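Local structure of hemin degrading factor (Pseudomonas aeruginosa, 4MF9) at residues 87-92 against 297-302. The protein binds heme and probably serves in heme trafficking and heme degradation. Numbering follows the deposited sequence.
Sequences HCVHER and NLHLKT
The imidazole of His299 meets the other strand with its edge: OE2 of Glu91 and CB of Val89 both lie near the ring plane. Glu91 OE2 stops 4.2 Å from His299 CD2, and a water in the plane of the ring closes the link, hydrogen-bonded to His299 NE2 and donating to Glu91 OE1. With ND1 of His299 bonded to Asn290 OD1, both ring nitrogens are held and the ring's rotation is set. Glu91 reaches the water because its CG stands anti to the carbonyl carbon (chi1 -60°) and the chain runs extended from there. The His87 ring likewise presents an edge, ND1 lying 4.1 Å from Lys301 CG, before the lysine chain bends away.

Beneath these side chains is a regular antiparallel ladder. Val89 and His299 form a hydrogen-bonded pair, N to O at 2.9 Å in each direction; Glu91 pairs with Asn297 in the same way, and Lys301 N gives a further bond to His87 O at 2.8 Å.

On the face carrying Cys88, His90, Leu298 and Leu300 the contact is buried and largely apolar. Cys88 SG sits 3.7 Å from Leu298 CD1, which also touches the His90 ring obliquely, while Leu300 CD1 packs on Cys88 CB. The two nitrogens of His90 are taken by Gln273 and the carbonyl of Val264.

Strand 88-93 lies in the first HemS/ChuX domain and strand 296-301 in the second, so this pairing joins the two halves into one continuous antiparallel sheet, flanked by strand 78-84 beside Val89 and Glu91 and by strand 288-293 beyond Leu298. Strand 262-268 of the other large sheet covers the Cys88 face through Val264 and Val266.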
ATOM      1  N   HIS A  87       1.414  -9.366  -1.492  1.00 12.46           N
ATOM      2  CA  HIS A  87       2.756  -9.867  -1.152  1.00 15.02           C
ATOM      3  C   HIS A  87       3.658  -8.961  -0.334  1.00 14.16           C
ATOM      4  O   HIS A  87       4.778  -9.345   0.004  1.00 14.70           O
ATOM      5  CB  HIS A  87       3.483 -10.310  -2.419  1.00 14.53           C
ATOM      6  CG  HIS A  87       2.799 -11.441  -3.108  1.00 13.98           C
ATOM      7  ND1 HIS A  87       2.634 -12.674  -2.512  1.00 20.39           N
ATOM      8  CD2 HIS A  87       2.184 -11.513  -4.309  1.00 16.73           C
ATOM      9  CE1 HIS A  87       1.967 -13.466  -3.332  1.00 21.11           C
ATOM     10  NE2 HIS A  87       1.685 -12.786  -4.429  1.00 21.19           N
ATOM     11  N   CYS A  88       3.179  -7.768  -0.006  1.00 13.09           N
ATOM     12  CA  CYS A  88       4.017  -6.832   0.725  1.00 12.29           C
ATOM     13  C   CYS A  88       3.210  -5.956   1.663  1.00 11.06           C
ATOM     14  O   CYS A  88       2.201  -5.368   1.270  1.00  9.16           O
ATOM     15  CB  CYS A  88       4.836  -5.979  -0.250  1.00  9.16           C
ATOM     16  SG  CYS A  88       6.163  -5.039   0.513  1.00 11.09           S
ATOM     17  N   VAL A  89       3.679  -5.879   2.904  1.00 10.08           N
ATOM     18  CA  VAL A  89       3.059  -5.076   3.945  1.00 11.06           C
ATOM     19  C   VAL A  89       3.982  -3.949   4.383  1.00 10.82           C
ATOM     20  O   VAL A  89       5.139  -4.182   4.738  1.00 10.30           O
ATOM     21  CB  VAL A  89       2.762  -5.926   5.192  1.00 11.60           C
ATOM     22  CG1 VAL A  89       2.150  -5.060   6.270  1.00 12.34           C
ATOM     23  CG2 VAL A  89       1.860  -7.100   4.835  1.00 15.46           C
ATOM     24  N   HIS A  90       3.442  -2.735   4.384  1.00  8.47           N
ATOM     25  CA  HIS A  90       4.168  -1.528   4.756  1.00 10.71           C
ATOM     26  C   HIS A  90       3.580  -0.982   6.078  1.00 11.15           C
ATOM     27  O   HIS A  90       2.390  -0.642   6.141  1.00 10.39           O
ATOM     28  CB  HIS A  90       3.972  -0.526   3.612  1.00  8.55           C
ATOM     29  CG  HIS A  90       4.969   0.592   3.566  1.00 10.54           C
ATOM     30  ND1 HIS A  90       5.055   1.562   4.540  1.00 11.95           N
ATOM     31  CD2 HIS A  90       5.854   0.944   2.604  1.00  9.50           C
ATOM     32  CE1 HIS A  90       5.977   2.447   4.199  1.00 11.41           C
ATOM     33  NE2 HIS A  90       6.481   2.091   3.032  1.00 12.34           N
ATOM     34  N   GLU A  91       4.362  -0.899   7.129  1.00 11.33           N
ATOM     35  CA  GLU A  91       3.942  -0.322   8.391  1.00 11.79           C
ATOM     36  C   GLU A  91       4.780   0.855   8.781  1.00 12.89           C
ATOM     37  O   GLU A  91       5.934   0.714   9.074  1.00 13.24           O
ATOM     38  CB  GLU A  91       3.932  -1.347   9.549  1.00 14.69           C
ATOM     39  CG  GLU A  91       3.037  -2.512   9.341  1.00 15.86           C
ATOM     40  CD  GLU A  91       3.045  -3.582  10.430  1.00 19.49           C
ATOM     41  OE1 GLU A  91       3.563  -3.434  11.485  1.00 16.31           O
ATOM     42  OE2 GLU A  91       2.437  -4.554  10.172  1.00 21.03           O
ATOM     43  N   ARG A  92       4.186   2.026   8.867  1.00 13.06           N
ATOM     44  CA  ARG A  92       4.923   3.231   9.177  1.00 12.34           C
ATOM     45  C   ARG A  92       4.345   3.932  10.381  1.00 15.90           C
ATOM     46  O   ARG A  92       3.173   4.037  10.502  1.00 13.56           O
ATOM     47  CB  ARG A  92       4.938   4.175   8.008  1.00 12.90           C
ATOM     48  CG  ARG A  92       6.020   5.213   7.979  1.00 13.49           C
ATOM     49  CD  ARG A  92       7.384   4.639   8.247  1.00 17.21           C
ATOM     50  NE  ARG A  92       8.469   5.579   7.968  1.00 19.53           N
ATOM     51  CZ  ARG A  92       8.905   6.501   8.786  1.00 21.23           C
ATOM     52  NH1 ARG A  92       8.349   6.699   9.959  1.00 16.01           N
ATOM     53  NH2 ARG A  92       9.883   7.278   8.400  1.00 21.96           N
ATOM     54  N   ASN A 297       8.407  -0.845   9.523  1.00 11.23           N
ATOM     55  CA  ASN A 297       8.505  -2.250   9.263  1.00 13.05           C
ATOM     56  C   ASN A 297       7.993  -2.606   7.880  1.00 15.05           C
ATOM     57  O   ASN A 297       7.064  -2.028   7.421  1.00 14.34           O
ATOM     58  CB  ASN A 297       7.736  -3.051  10.287  1.00 18.52           C
ATOM     59  CG  ASN A 297       8.460  -3.202  11.605  1.00 20.07           C
ATOM     60  OD1 ASN A 297       9.449  -2.591  11.858  1.00 19.14           O
ATOM     61  ND2 ASN A 297       7.965  -4.067  12.412  1.00 22.43           N
ATOM     62  N   LEU A 298       8.642  -3.505   7.204  1.00 14.41           N
ATOM     63  CA  LEU A 298       8.245  -3.903   5.881  1.00 15.50           C
ATOM     64  C   LEU A 298       8.298  -5.410   5.843  1.00 15.03           C
ATOM     65  O   LEU A 298       9.273  -5.964   6.220  1.00 16.29           O
ATOM     66  CB  LEU A 298       9.191  -3.272   4.851  1.00 10.84           C
ATOM     67  CG  LEU A 298       8.949  -3.620   3.392  1.00  9.93           C
ATOM     68  CD1 LEU A 298       7.846  -2.751   2.854  1.00  9.46           C
ATOM     69  CD2 LEU A 298      10.182  -3.558   2.494  1.00  9.54           C
ATOM     70  N   HIS A 299       7.281  -6.049   5.327  1.00 11.38           N
ATOM     71  CA  HIS A 299       7.241  -7.494   5.244  1.00 13.15           C
ATOM     72  C   HIS A 299       6.977  -7.900   3.800  1.00 11.53           C
ATOM     73  O   HIS A 299       5.866  -7.716   3.282  1.00 12.92           O
ATOM     74  CB  HIS A 299       6.175  -8.057   6.213  1.00 12.44           C
ATOM     75  CG  HIS A 299       6.330  -7.572   7.624  1.00 11.31           C
ATOM     76  ND1 HIS A 299       7.428  -7.870   8.402  1.00 14.76           N
ATOM     77  CD2 HIS A 299       5.524  -6.804   8.398  1.00 15.69           C
ATOM     78  CE1 HIS A 299       7.296  -7.308   9.590  1.00 15.83           C
ATOM     79  NE2 HIS A 299       6.147  -6.650   9.611  1.00 20.97           N
ATOM     80  N   LEU A 300       8.009  -8.447   3.155  1.00 13.80           N
ATOM     81  CA  LEU A 300       7.972  -8.805   1.735  1.00 12.79           C
ATOM     82  C   LEU A 300       8.028 -10.320   1.474  1.00 15.72           C
ATOM     83  O   LEU A 300       9.040 -10.981   1.733  1.00 14.54           O
ATOM     84  CB  LEU A 300       9.119  -8.093   0.987  1.00 12.10           C
ATOM     85  CG  LEU A 300       9.373  -8.485  -0.470  1.00 14.95           C
ATOM     86  CD1 LEU A 300       8.168  -8.180  -1.346  1.00 13.40           C
ATOM     87  CD2 LEU A 300      10.634  -7.821  -1.030  1.00  9.95           C
ATOM     88  N   LYS A 301       7.000 -10.851   0.884  1.00 16.20           N
ATOM     89  CA  LYS A 301       6.942 -12.203   0.518  1.00 18.12           C
ATOM     90  C   LYS A 301       7.665 -12.410  -0.826  1.00 16.13           C
ATOM     91  O   LYS A 301       7.075 -12.401  -1.867  1.00 17.63           O
ATOM     92  CB  LYS A 301       5.468 -12.597   0.440  1.00 20.54           C
ATOM     93  CG  LYS A 301       5.112 -14.049   0.384  1.00 24.16           C
ATOM     94  CD  LYS A 301       6.073 -14.932   1.130  1.00 23.72           C
ATOM     95  CE  LYS A 301       5.449 -15.453   2.387  1.00 27.28           C
ATOM     96  NZ  LYS A 301       4.240 -16.176   2.010  1.00 28.19           N
ATOM     97  N   THR A 302       8.970 -12.608  -0.745  1.00 15.89           N
ATOM     98  CA  THR A 302       9.836 -12.737  -1.923  1.00 14.48           C
ATOM     99  C   THR A 302       9.351 -13.733  -2.972  1.00 18.20           C
ATOM    100  O   THR A 302       9.589 -13.542  -4.167  1.00 16.73           O
ATOM    101  CB  THR A 302      11.281 -13.078  -1.526  1.00 17.02           C
ATOM    102  OG1 THR A 302      11.334 -14.375  -0.899  1.00 15.70           O
ATOM    103  CG2 THR A 302      11.801 -12.029  -0.573  1.00 15.86           C
TER
HETATM  104  O   HOH W   1       5.484  -5.386  12.216  1.00 19.55           O